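PDB 6UXC: CT253 from Chlamydia trachomatis serovar L2, which is of unknown function but is made as a precursor with a lipoprotein signal sequence, and so is probably tethered to a membrane. Local coordinates for residues A22-F27 with A72-P77; I62-S67 with T87-A92; V95-I100 with R121-R126. All blocks are in the same frame, centred on the assembly; numbering follows the deposited sequence.

Contact 1: residues A22-F27 with A72-P77; sequences AMLPVF and AQFFSP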
ATOM      1  N   ALA A  22      -6.111   3.442  -9.795  1.00 21.54           N
ATOM      2  CA  ALA A  22      -4.787   4.048  -9.802  1.00 22.30           C
ATOM      3  C   ALA A  22      -4.200   3.828  -8.415  1.00 22.97           C
ATOM      4  O   ALA A  22      -4.902   4.061  -7.423  1.00 25.20           O
ATOM      5  CB  ALA A  22      -4.868   5.536 -10.095  1.00 24.61           C
ATOM      6  N   MET A  23      -2.951   3.373  -8.332  1.00 23.76           N
ATOM      7  CA  MET A  23      -2.279   3.258  -7.036  1.00 22.19           C
ATOM      8  C   MET A  23      -1.295   4.409  -6.878  1.00 20.78           C
ATOM      9  O   MET A  23      -0.409   4.600  -7.725  1.00 24.11           O
ATOM     10  CB  MET A  23      -1.521   1.942  -6.874  1.00 26.20           C
ATOM     11  CG  MET A  23      -1.006   1.677  -5.400  1.00 29.13           C
ATOM     12  SD  MET A  23       0.319   0.462  -5.525  1.00 31.31           S
ATOM     13  CE  MET A  23       1.691   1.503  -6.079  1.00 31.44           C
ATOM     14  N   LEU A  24      -1.444   5.162  -5.794  1.00 22.32           N
ATOM     15  CA  LEU A  24      -0.434   6.154  -5.462  1.00 21.81           C
ATOM     16  C   LEU A  24       0.807   5.477  -4.895  1.00 24.91           C
ATOM     17  O   LEU A  24       0.719   4.443  -4.232  1.00 24.45           O
ATOM     18  CB  LEU A  24      -0.962   7.128  -4.427  1.00 21.62           C
ATOM     19  CG  LEU A  24      -2.287   7.815  -4.788  1.00 20.37           C
ATOM     20  CD1 LEU A  24      -2.742   8.759  -3.700  1.00 23.05           C
ATOM     21  CD2 LEU A  24      -2.168   8.544  -6.145  1.00 22.88           C
ATOM     22  N   PRO A  25       1.975   6.070  -5.090  1.00 24.85           N
ATOM     23  CA  PRO A  25       3.140   5.614  -4.331  1.00 23.68           C
ATOM     24  C   PRO A  25       2.805   5.553  -2.851  1.00 25.99           C
ATOM     25  O   PRO A  25       2.158   6.443  -2.294  1.00 26.98           O
ATOM     26  CB  PRO A  25       4.194   6.684  -4.620  1.00 25.59           C
ATOM     27  CG  PRO A  25       3.778   7.271  -5.946  1.00 29.28           C
ATOM     28  CD  PRO A  25       2.281   7.247  -5.937  1.00 27.18           C
ATOM     29  N   VAL A  26       3.297   4.500  -2.201  1.00 23.43           N
ATOM     30  CA  VAL A  26       3.049   4.353  -0.781  1.00 24.94           C
ATOM     31  C   VAL A  26       3.699   5.501  -0.005  1.00 27.33           C
ATOM     32  O   VAL A  26       4.859   5.886  -0.222  1.00 28.59           O
ATOM     33  CB  VAL A  26       3.538   2.968  -0.321  1.00 24.47           C
ATOM     34  CG1 VAL A  26       3.565   2.878   1.240  1.00 24.82           C
ATOM     35  CG2 VAL A  26       2.662   1.866  -0.954  1.00 26.17           C
ATOM     36  N   PHE A  27       2.932   6.044   0.926  1.00 25.33           N
ATOM     37  CA  PHE A  27       3.319   7.182   1.744  1.00 25.15           C
ATOM     38  C   PHE A  27       3.926   6.676   3.049  1.00 28.32           C
ATOM     39  O   PHE A  27       3.386   5.752   3.666  1.00 27.36           O
ATOM     40  CB  PHE A  27       2.072   8.024   2.011  1.00 25.37           C
ATOM     41  CG  PHE A  27       2.317   9.376   2.580  1.00 29.28           C
ATOM     42  CD1 PHE A  27       3.085  10.306   1.899  1.00 37.46           C
ATOM     43  CD2 PHE A  27       1.711   9.758   3.770  1.00 26.32           C
ATOM     44  CE1 PHE A  27       3.270  11.596   2.419  1.00 38.35           C
ATOM     45  CE2 PHE A  27       1.874  11.041   4.292  1.00 32.37           C
ATOM     46  CZ  PHE A  27       2.663  11.952   3.610  1.00 34.06           C
ATOM     47  N   ALA A  72      -0.094  13.539  -2.811  1.00 26.44           N
ATOM     48  CA  ALA A  72      -0.017  13.769  -1.375  1.00 27.55           C
ATOM     49  C   ALA A  72      -1.368  14.129  -0.793  1.00 25.86           C
ATOM     50  O   ALA A  72      -1.658  13.802   0.373  1.00 24.53           O
ATOM     51  CB  ALA A  72       1.002  14.873  -1.094  1.00 27.29           C
ATOM     52  N   GLN A  73      -2.205  14.827  -1.558  1.00 24.29           N
ATOM     53  CA  GLN A  73      -3.452  15.308  -0.985  1.00 25.26           C
ATOM     54  C   GLN A  73      -4.323  14.162  -0.480  1.00 25.11           C
ATOM     55  O   GLN A  73      -5.121  14.355   0.440  1.00 24.81           O
ATOM     56  CB  GLN A  73      -4.191  16.180  -2.007  1.00 32.05           C
ATOM     57  CG  GLN A  73      -4.669  15.482  -3.155  1.00 41.36           C
ATOM     58  CD  GLN A  73      -5.025  16.429  -4.300  1.00 36.43           C
ATOM     59  OE1 GLN A  73      -5.396  17.586  -4.116  1.00 29.92           O
ATOM     60  NE2 GLN A  73      -4.927  15.912  -5.483  1.00 27.67           N
ATOM     61  N   PHE A  74      -4.182  12.961  -1.060  1.00 24.45           N
ATOM     62  CA  PHE A  74      -5.003  11.828  -0.636  1.00 25.55           C
ATOM     63  C   PHE A  74      -4.579  11.258   0.707  1.00 27.24           C
ATOM     64  O   PHE A  74      -5.317  10.439   1.273  1.00 25.98           O
ATOM     65  CB  PHE A  74      -4.965  10.726  -1.708  1.00 22.36           C
ATOM     66  CG  PHE A  74      -5.646  11.118  -2.986  1.00 22.46           C
ATOM     67  CD1 PHE A  74      -4.941  11.743  -3.999  1.00 25.20           C
ATOM     68  CD2 PHE A  74      -7.000  10.863  -3.158  1.00 26.79           C
ATOM     69  CE1 PHE A  74      -5.596  12.111  -5.184  1.00 24.95           C
ATOM     70  CE2 PHE A  74      -7.638  11.236  -4.313  1.00 30.76           C
ATOM     71  CZ  PHE A  74      -6.922  11.859  -5.326  1.00 26.94           C
ATOM     72  N   PHE A  75      -3.438  11.689   1.241  1.00 24.80           N
ATOM     73  CA  PHE A  75      -2.947  11.246   2.538  1.00 24.20           C
ATOM     74  C   PHE A  75      -3.118  12.284   3.633  1.00 27.32           C
ATOM     75  O   PHE A  75      -2.649  12.056   4.751  1.00 28.72           O
ATOM     76  CB  PHE A  75      -1.476  10.867   2.442  1.00 23.60           C
ATOM     77  CG  PHE A  75      -1.229   9.698   1.532  1.00 23.06           C
ATOM     78  CD1 PHE A  75      -1.575   8.416   1.949  1.00 25.67           C
ATOM     79  CD2 PHE A  75      -0.714   9.866   0.257  1.00 23.67           C
ATOM     80  CE1 PHE A  75      -1.337   7.326   1.144  1.00 27.16           C
ATOM     81  CE2 PHE A  75      -0.509   8.760  -0.575  1.00 24.57           C
ATOM     82  CZ  PHE A  75      -0.836   7.488  -0.118  1.00 25.93           C
ATOM     83  N   SER A  76      -3.717  13.427   3.329  1.00 25.22           N
ATOM     84  CA  SER A  76      -4.011  14.411   4.365  1.00 27.28           C
ATOM     85  C   SER A  76      -4.973  13.804   5.375  1.00 28.08           C
ATOM     86  O   SER A  76      -5.962  13.179   4.975  1.00 27.45           O
ATOM     87  CB  SER A  76      -4.631  15.649   3.737  1.00 27.31           C
ATOM     88  OG  SER A  76      -4.963  16.582   4.735  1.00 27.30           O
ATOM     89  N   PRO A  77      -4.754  13.957   6.681  1.00 27.17           N
ATOM     90  CA  PRO A  77      -5.700  13.388   7.650  1.00 29.16           C
ATOM     91  C   PRO A  77      -7.143  13.815   7.390  1.00 32.44           C
ATOM     92  O   PRO A  77      -8.060  12.980   7.430  1.00 31.57           O
ATOM     93  CB  PRO A  77      -5.146  13.882   9.000  1.00 29.09           C
ATOM     94  CG  PRO A  77      -3.634  13.905   8.752  1.00 28.26           C
ATOM     95  CD  PRO A  77      -3.527  14.461   7.331  1.00 28.10           C
TER

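Contact 2: residues I62-S67 with T87-A92; sequences IKHHAS and TQLLPA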
ATOM      1  N   ILE A  62      -4.207   1.104 -13.775  1.00 24.33           N
ATOM      2  CA  ILE A  62      -3.723   2.016 -14.792  1.00 23.09           C
ATOM      3  C   ILE A  62      -2.342   2.521 -14.424  1.00 22.61           C
ATOM      4  O   ILE A  62      -1.896   2.460 -13.267  1.00 27.54           O
ATOM      5  CB  ILE A  62      -4.670   3.215 -15.022  1.00 25.14           C
ATOM      6  CG1 ILE A  62      -4.577   4.222 -13.862  1.00 29.19           C
ATOM      7  CG2 ILE A  62      -6.045   2.741 -15.288  1.00 33.54           C
ATOM      8  CD1 ILE A  62      -4.933   5.613 -14.240  1.00 29.04           C
ATOM      9  N   LYS A  63      -1.646   3.034 -15.448  1.00 21.50           N
ATOM     10  CA  LYS A  63      -0.448   3.828 -15.291  1.00 23.45           C
ATOM     11  C   LYS A  63      -0.795   5.321 -15.294  1.00 25.51           C
ATOM     12  O   LYS A  63      -1.472   5.814 -16.197  1.00 26.07           O
ATOM     13  CB  LYS A  63       0.528   3.471 -16.416  1.00 27.03           C
ATOM     14  CG  LYS A  63       1.776   4.342 -16.476  1.00 31.20           C
ATOM     15  CD  LYS A  63       2.706   4.095 -15.337  1.00 32.42           C
ATOM     16  CE  LYS A  63       3.858   5.111 -15.403  1.00 37.90           C
ATOM     17  NZ  LYS A  63       4.803   5.038 -14.273  1.00 47.22           N
ATOM     18  N   HIS A  64      -0.354   6.034 -14.256  1.00 24.81           N
ATOM     19  CA  HIS A  64      -0.548   7.480 -14.200  1.00 24.12           C
ATOM     20  C   HIS A  64       0.791   8.156 -13.919  1.00 25.20           C
ATOM     21  O   HIS A  64       1.807   7.502 -13.636  1.00 25.75           O
ATOM     22  CB  HIS A  64      -1.561   7.869 -13.128  1.00 24.57           C
ATOM     23  CG  HIS A  64      -1.095   7.530 -11.765  1.00 24.31           C
ATOM     24  ND1 HIS A  64      -0.332   8.389 -10.995  1.00 23.87           N
ATOM     25  CD2 HIS A  64      -1.262   6.408 -11.031  1.00 23.83           C
ATOM     26  CE1 HIS A  64      -0.034   7.797  -9.854  1.00 29.94           C
ATOM     27  NE2 HIS A  64      -0.600   6.598  -9.848  1.00 26.50           N
ATOM     28  N   HIS A  65       0.784   9.500 -13.999  1.00 24.73           N
ATOM     29  CA  HIS A  65       1.949  10.344 -13.781  1.00 23.34           C
ATOM     30  C   HIS A  65       1.629  11.461 -12.793  1.00 26.76           C
ATOM     31  O   HIS A  65       2.122  12.596 -12.918  1.00 25.93           O
ATOM     32  CB  HIS A  65       2.458  10.907 -15.106  1.00 28.73           C
ATOM     33  CG  HIS A  65       2.699   9.840 -16.123  1.00 30.48           C
ATOM     34  ND1 HIS A  65       1.666   9.249 -16.817  1.00 37.50           N
ATOM     35  CD2 HIS A  65       3.823   9.186 -16.487  1.00 41.69           C
ATOM     36  CE1 HIS A  65       2.149   8.314 -17.608  1.00 42.19           C
ATOM     37  NE2 HIS A  65       3.452   8.252 -17.425  1.00 30.63           N
ATOM     38  N   ALA A  66       0.827  11.159 -11.774  1.00 25.24           N
ATOM     39  CA  ALA A  66       0.434  12.198 -10.815  1.00 26.10           C
ATOM     40  C   ALA A  66       1.637  12.851 -10.130  1.00 28.01           C
ATOM     41  O   ALA A  66       2.601  12.184  -9.735  1.00 26.72           O
ATOM     42  CB  ALA A  66      -0.489  11.583  -9.750  1.00 25.46           C
ATOM     43  N   SER A  67       1.571  14.169  -9.996  1.00 24.24           N
ATOM     44  CA  SER A  67       2.623  14.922  -9.315  1.00 27.21           C
ATOM     45  C   SER A  67       2.650  14.597  -7.819  1.00 34.77           C
ATOM     46  O   SER A  67       1.707  14.032  -7.253  1.00 27.58           O
ATOM     47  CB  SER A  67       2.394  16.413  -9.502  1.00 31.87           C
ATOM     48  OG  SER A  67       1.272  16.800  -8.742  1.00 31.44           O
ATOM     49  N   THR A  87      -7.758  15.133 -11.643  1.00 25.15           N
ATOM     50  CA  THR A  87      -7.802  14.721 -13.050  1.00 25.52           C
ATOM     51  C   THR A  87      -6.560  13.955 -13.484  1.00 25.72           C
ATOM     52  O   THR A  87      -6.623  13.166 -14.430  1.00 28.50           O
ATOM     53  CB  THR A  87      -7.977  15.938 -13.944  1.00 30.58           C
ATOM     54  OG1 THR A  87      -6.877  16.838 -13.758  1.00 29.78           O
ATOM     55  CG2 THR A  87      -9.298  16.632 -13.621  1.00 30.70           C
ATOM     56  N   GLN A  88      -5.428  14.168 -12.811  1.00 26.06           N
ATOM     57  CA  GLN A  88      -4.214  13.435 -13.169  1.00 23.46           C
ATOM     58  C   GLN A  88      -4.315  11.943 -12.898  1.00 27.19           C
ATOM     59  O   GLN A  88      -3.488  11.173 -13.409  1.00 28.51           O
ATOM     60  CB  GLN A  88      -3.019  14.001 -12.412  1.00 27.55           C
ATOM     61  CG  GLN A  88      -2.550  15.338 -12.929  1.00 27.90           C
ATOM     62  CD  GLN A  88      -1.433  15.923 -12.104  1.00 34.66           C
ATOM     63  OE1 GLN A  88      -0.688  15.201 -11.425  1.00 29.30           O
ATOM     64  NE2 GLN A  88      -1.329  17.237 -12.124  1.00 39.47           N
ATOM     65  N   LEU A  89      -5.329  11.508 -12.158  1.00 24.22           N
ATOM     66  CA  LEU A  89      -5.533  10.088 -11.904  1.00 23.97           C
ATOM     67  C   LEU A  89      -6.595   9.474 -12.796  1.00 27.39           C
ATOM     68  O   LEU A  89      -6.763   8.252 -12.799  1.00 24.47           O
ATOM     69  CB  LEU A  89      -5.881   9.888 -10.443  1.00 22.98           C
ATOM     70  CG  LEU A  89      -4.639  10.328  -9.642  1.00 29.47           C
ATOM     71  CD1 LEU A  89      -4.989  10.892  -8.332  1.00 33.30           C
ATOM     72  CD2 LEU A  89      -3.605   9.199  -9.537  1.00 26.50           C
ATOM     73  N   LEU A  90      -7.300  10.276 -13.576  1.00 23.17           N
ATOM     74  CA  LEU A  90      -8.137   9.702 -14.593  1.00 23.52           C
ATOM     75  C   LEU A  90      -7.223   8.999 -15.590  1.00 25.08           C
ATOM     76  O   LEU A  90      -6.082   9.447 -15.792  1.00 26.43           O
ATOM     77  CB  LEU A  90      -8.930  10.784 -15.283  1.00 25.17           C
ATOM     78  CG  LEU A  90      -9.871  11.567 -14.344  1.00 26.79           C
ATOM     79  CD1 LEU A  90     -10.539  12.714 -15.088  1.00 31.46           C
ATOM     80  CD2 LEU A  90     -10.937  10.637 -13.732  1.00 32.71           C
ATOM     81  N   PRO A  91      -7.684   7.903 -16.219  1.00 25.27           N
ATOM     82  CA  PRO A  91      -9.063   7.389 -16.249  1.00 25.16           C
ATOM     83  C   PRO A  91      -9.420   6.380 -15.170  1.00 26.73           C
ATOM     84  O   PRO A  91     -10.396   5.627 -15.332  1.00 25.58           O
ATOM     85  CB  PRO A  91      -9.126   6.706 -17.615  1.00 32.60           C
ATOM     86  CG  PRO A  91      -7.728   6.128 -17.743  1.00 28.24           C
ATOM     87  CD  PRO A  91      -6.816   7.185 -17.178  1.00 30.42           C
ATOM     88  N   ALA A  92      -8.653   6.359 -14.090  1.00 24.73           N
ATOM     89  CA  ALA A  92      -9.066   5.530 -12.973  1.00 23.60           C
ATOM     90  C   ALA A  92     -10.420   5.995 -12.437  1.00 26.80           C
ATOM     91  O   ALA A  92     -10.778   7.186 -12.487  1.00 25.71           O
ATOM     92  CB  ALA A  92      -8.034   5.564 -11.864  1.00 26.09           C
TER
HETATM   93  O   HOH W   1      -1.011  11.720 -14.382  1.00 27.61           O
HETATM   94  O   HOH W   2       0.299  19.007 -10.515  1.00 44.50           O

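Contact 3: residues V95-I100 with R121-R126; sequences VVAAEI and RVFDIR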
ATOM      1  N   VAL A  95      -8.942   5.470  -6.520  1.00 23.14           N
ATOM      2  CA  VAL A  95      -7.568   5.761  -6.158  1.00 23.06           C
ATOM      3  C   VAL A  95      -7.264   5.014  -4.875  1.00 24.83           C
ATOM      4  O   VAL A  95      -7.982   5.165  -3.870  1.00 24.89           O
ATOM      5  CB  VAL A  95      -7.354   7.270  -5.961  1.00 22.16           C
ATOM      6  CG1 VAL A  95      -5.899   7.575  -5.514  1.00 25.50           C
ATOM      7  CG2 VAL A  95      -7.699   8.013  -7.202  1.00 25.38           C
ATOM      8  N   VAL A  96      -6.192   4.229  -4.914  1.00 22.08           N
ATOM      9  CA  VAL A  96      -5.710   3.482  -3.763  1.00 23.79           C
ATOM     10  C   VAL A  96      -4.556   4.245  -3.124  1.00 23.66           C
ATOM     11  O   VAL A  96      -3.538   4.509  -3.779  1.00 25.21           O
ATOM     12  CB  VAL A  96      -5.258   2.077  -4.173  1.00 21.75           C
ATOM     13  CG1 VAL A  96      -4.719   1.356  -2.954  1.00 29.58           C
ATOM     14  CG2 VAL A  96      -6.381   1.323  -4.775  1.00 25.90           C
ATOM     15  N   ALA A  97      -4.729   4.616  -1.852  1.00 22.03           N
ATOM     16  CA  ALA A  97      -3.777   5.439  -1.113  1.00 21.57           C
ATOM     17  C   ALA A  97      -3.414   4.699   0.169  1.00 27.85           C
ATOM     18  O   ALA A  97      -4.167   4.721   1.144  1.00 27.78           O
ATOM     19  CB  ALA A  97      -4.378   6.820  -0.812  1.00 25.19           C
ATOM     20  N   ALA A  98      -2.252   4.049   0.166  1.00 23.70           N
ATOM     21  CA  ALA A  98      -1.791   3.276   1.317  1.00 26.09           C
ATOM     22  C   ALA A  98      -0.620   3.994   1.971  1.00 24.81           C
ATOM     23  O   ALA A  98       0.343   4.375   1.289  1.00 25.29           O
ATOM     24  CB  ALA A  98      -1.376   1.873   0.893  1.00 23.99           C
ATOM     25  N   GLU A  99      -0.703   4.175   3.288  1.00 23.28           N
ATOM     26  CA  GLU A  99       0.334   4.814   4.083  1.00 23.50           C
ATOM     27  C   GLU A  99       0.885   3.837   5.112  1.00 28.37           C
ATOM     28  O   GLU A  99       0.120   3.262   5.891  1.00 28.20           O
ATOM     29  CB  GLU A  99      -0.219   6.029   4.845  1.00 25.68           C
ATOM     30  CG  GLU A  99       0.820   6.708   5.710  1.00 25.64           C
ATOM     31  CD  GLU A  99       0.339   7.969   6.400  1.00 32.85           C
ATOM     32  OE1 GLU A  99      -0.844   8.362   6.247  1.00 31.54           O
ATOM     33  OE2 GLU A  99       1.172   8.578   7.102  1.00 29.19           O
ATOM     34  N   ILE A 100       2.200   3.654   5.112  1.00 24.55           N
ATOM     35  CA  ILE A 100       2.851   2.923   6.193  1.00 26.57           C
ATOM     36  C   ILE A 100       2.861   3.817   7.418  1.00 25.69           C
ATOM     37  O   ILE A 100       3.496   4.878   7.412  1.00 26.70           O
ATOM     38  CB  ILE A 100       4.277   2.521   5.820  1.00 24.90           C
ATOM     39  CG1 ILE A 100       4.320   1.580   4.613  1.00 27.45           C
ATOM     40  CG2 ILE A 100       4.968   1.818   7.013  1.00 27.95           C
ATOM     41  CD1 ILE A 100       5.749   1.416   4.071  1.00 28.43           C
ATOM     42  N   ARG A 121      -6.657   3.745   2.280  1.00 23.72           N
ATOM     43  CA  ARG A 121      -7.774   4.539   1.823  1.00 24.79           C
ATOM     44  C   ARG A 121      -8.088   4.202   0.375  1.00 24.70           C
ATOM     45  O   ARG A 121      -7.186   3.959  -0.425  1.00 24.58           O
ATOM     46  CB  ARG A 121      -7.473   6.021   1.932  1.00 25.88           C
ATOM     47  CG  ARG A 121      -7.490   6.527   3.324  1.00 25.43           C
ATOM     48  CD  ARG A 121      -6.966   7.920   3.377  1.00 26.59           C
ATOM     49  NE  ARG A 121      -7.267   8.551   4.650  1.00 28.40           N
ATOM     50  CZ  ARG A 121      -7.048   9.831   4.907  1.00 27.77           C
ATOM     51  NH1 ARG A 121      -6.471  10.593   3.987  1.00 27.86           N
ATOM     52  NH2 ARG A 121      -7.419  10.342   6.073  1.00 31.02           N
ATOM     53  N   VAL A 122      -9.373   4.210   0.034  1.00 24.87           N
ATOM     54  CA  VAL A 122      -9.794   4.174  -1.362  1.00 25.34           C
ATOM     55  C   VAL A 122     -10.712   5.358  -1.589  1.00 26.63           C
ATOM     56  O   VAL A 122     -11.642   5.586  -0.810  1.00 27.83           O
ATOM     57  CB  VAL A 122     -10.516   2.864  -1.721  1.00 27.87           C
ATOM     58  CG1 VAL A 122     -10.915   2.893  -3.186  1.00 25.43           C
ATOM     59  CG2 VAL A 122      -9.629   1.690  -1.440  1.00 27.16           C
ATOM     60  N   PHE A 123     -10.467   6.081  -2.667  1.00 23.73           N
ATOM     61  CA  PHE A 123     -11.280   7.222  -3.060  1.00 26.98           C
ATOM     62  C   PHE A 123     -11.981   6.896  -4.367  1.00 29.38           C
ATOM     63  O   PHE A 123     -11.378   6.290  -5.255  1.00 28.12           O
ATOM     64  CB  PHE A 123     -10.444   8.468  -3.281  1.00 25.28           C
ATOM     65  CG  PHE A 123      -9.795   9.028  -2.031  1.00 23.85           C
ATOM     66  CD1 PHE A 123      -8.681   8.427  -1.475  1.00 24.34           C
ATOM     67  CD2 PHE A 123     -10.343  10.146  -1.412  1.00 25.91           C
ATOM     68  CE1 PHE A 123      -8.104   8.958  -0.329  1.00 29.33           C
ATOM     69  CE2 PHE A 123      -9.773  10.676  -0.293  1.00 27.38           C
ATOM     70  CZ  PHE A 123      -8.651  10.082   0.253  1.00 27.98           C
ATOM     71  N   ASP A 124     -13.229   7.337  -4.492  1.00 29.05           N
ATOM     72  CA  ASP A 124     -13.998   7.248  -5.726  1.00 26.36           C
ATOM     73  C   ASP A 124     -13.846   8.575  -6.449  1.00 31.77           C
ATOM     74  O   ASP A 124     -14.212   9.611  -5.894  1.00 29.37           O
ATOM     75  CB  ASP A 124     -15.468   6.989  -5.402  1.00 27.86           C
ATOM     76  CG  ASP A 124     -16.311   6.681  -6.610  1.00 34.74           C
ATOM     77  OD1 ASP A 124     -15.906   6.933  -7.768  1.00 30.84           O
ATOM     78  OD2 ASP A 124     -17.449   6.191  -6.369  1.00 37.18           O
ATOM     79  N   ILE A 125     -13.301   8.560  -7.665  1.00 28.40           N
ATOM     80  CA  ILE A 125     -13.123   9.808  -8.399  1.00 27.91           C
ATOM     81  C   ILE A 125     -13.989   9.853  -9.664  1.00 28.44           C
ATOM     82  O   ILE A 125     -13.730  10.644 -10.586  1.00 30.81           O
ATOM     83  CB  ILE A 125     -11.632  10.084  -8.688  1.00 27.06           C
ATOM     84  CG1 ILE A 125     -11.006   9.007  -9.566  1.00 27.24           C
ATOM     85  CG2 ILE A 125     -10.835  10.210  -7.368  1.00 27.39           C
ATOM     86  CD1 ILE A 125      -9.666   9.408 -10.138  1.00 31.11           C
ATOM     87  N   ARG A 126     -15.059   9.058  -9.709  1.00 28.38           N
ATOM     88  CA  ARG A 126     -16.002   9.149 -10.802  1.00 30.31           C
ATOM     89  C   ARG A 126     -16.881  10.389 -10.676  1.00 38.49           C
ATOM     90  O   ARG A 126     -17.018  10.992  -9.608  1.00 35.24           O
ATOM     91  CB  ARG A 126     -16.873   7.894 -10.833  1.00 34.19           C
ATOM     92  CG  ARG A 126     -16.030   6.646 -11.104  1.00 33.59           C
ATOM     93  CD  ARG A 126     -16.900   5.389 -11.086  1.00 36.74           C
ATOM     94  NE  ARG A 126     -17.264   5.102  -9.715  1.00 35.77           N
ATOM     95  CZ  ARG A 126     -18.017   4.087  -9.320  1.00 44.21           C
ATOM     96  NH1 ARG A 126     -18.531   3.240 -10.202  1.00 45.95           N
ATOM     97  NH2 ARG A 126     -18.259   3.934  -8.028  1.00 41.52           N
TER

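Contact 1: residues A22-F27 with A72-P77
Ring stacking dominates where F27 meets F75. The two phenyl groups form an offset (parallel-displaced) stack, with centroids 4.7 Å apart and planes inclined by only 16°. The offset is large enough that each ring lies against the other residue's methylene: F27 CB sits 3.4 Å from the F75 centroid, 4° off the ring normal, and F75 CB returns a second CH-pi contact 4.0 Å from the F27 centroid. The two side chains run antiparallel, so each CB comes to lie over the other ring. With F27 CG anti to its own N (chi1 -167°), the ring runs back beneath F75.

Aliphatic packing forms the other half. L24 CD1 enters the notch between the two consecutive phenylalanines, 3.6 Å from F74 CB and 3.8 Å from F75 CE2, its side chain nearly perpendicular to that of F74.

Backbone bonds run within 72-77 (F75 N to A72 O, 2.9 Å) and from L24 and F27 to strand 94-105, not between the two segments. Cohesion between strand 19-28 and the loop after helix 68-72 therefore rests here on dispersion and ring-face contacts, with polar bonding directed to other parts of the fold.

Contact 2: residues I62-S67 with T87-A92
L89 CD2 and I62 CD1 make the tightly packed part of this contact. L89 CD2 lies over one face of the H64 imidazole, 3.7 Å from its centroid and 9° off the normal, a clear CH-pi geometry, and touches A66 CB at 3.9 Å. H64 CG lies between its backbone N and carbonyl carbon (chi1 64°), which sets the ring alongside the L89 side chain. Two bonds fix the ring's rotation: A66 N donates in the ring plane to H64 ND1 at 3.1 Å, and H64 NE2 is bonded to M23 O of strand 19-28. I62 CD1 fits into the turn holding the cis-peptide P91, 3.5 Å from L89 O and 3.8 Å from P91 CD.

The solvent side is polar, with one direct bond: the extended Q88 side chain brings OE1 to S67 N, the N-cap of helix 68-72, at 2.9 Å and 164°. Two water bridges make it looser, one joining Q88 NE2 to S67 OG, the other H65 N to Q88 O.

ND1 accepts from A66 N and NE2 faces the acceptor M23 O, so H64 is probably neutral with its proton on NE2; the Q88 amide, bonded at both ends, has its orientation set likewise.

Contact 3: residues V95-I100 with R121-R126
The beta hairpin of strands 94-105 and 113-124 includes this contact, in which V95, V96 and A97 pair with F123, V122 and R121. The short segment axes approach to 4.8 Å with N-to-C directions at 157°, so the pairing is antiparallel. V95-F123 and A97-R121 are hydrogen-bonded pairs, with V96-V122 a non-hydrogen-bonded pair between them. V95 N donates to F123 O at 2.9 Å and F123 N returns a bond to V95 O; A97 N and R121 O, with R121 N and A97 O, repeat the exchange. V95 O also receives a CA-H...O contact from V122 CA at 3.2 Å.

These are the third and fourth strands of a five-stranded mixed sheet, in the order 59-61, 19-28, 94-105, 113-124, 131-143. One face carries V95, A97, R121 and F123. There A97 CB meets the edge of the F123 ring 4.3 Å from CE1, and that ring packs edge-to-face with F74. R121 CB lies 3.6 Å from A97 O, while its extended chain carries the guanidinium away to Q135 OE1 and the carbonyl oxygens of F74, S76 and P77, which tie the loop to the sheet. V96 and V122 project from the other face.

Beyond the last pair, V95 CG2 touches I125 CD1 at 3.8 Å. An Asx turn brings R126 N to D124 OD1 (3.0 Å). R126 also forms a salt bridge with D124, its guanidinium edge giving NE to OD1 and NH2 to OD2 (2.9 Å), the latter from above the carboxylate plane; NE and the backbone N reach OD1 from opposite faces of that plane.

Contacts 1 and 3, with centres 7 Å apart, both reach the same sheet, through neighbouring strands 19-28 and 94-105: F27 O lies 2.8 Å from I100 N, and S76 O lies 2.8 Å from R121 NH1. Contact 2 is about 12 Å from each, measured between centres, and nearer the surface. It meets contact 1 through H64 NE2 and M23 O (2.9 Å), and L89 packs on both L24 and F74. I125 CD1 approaches L89 CB to 3.8 Å, linking contacts 2 and 3. No active site is known. The bound sodium ion, at the site of L53, H54, S56 and L59, is about 10 Å from the I62 side chain and 11 Å from that of V96.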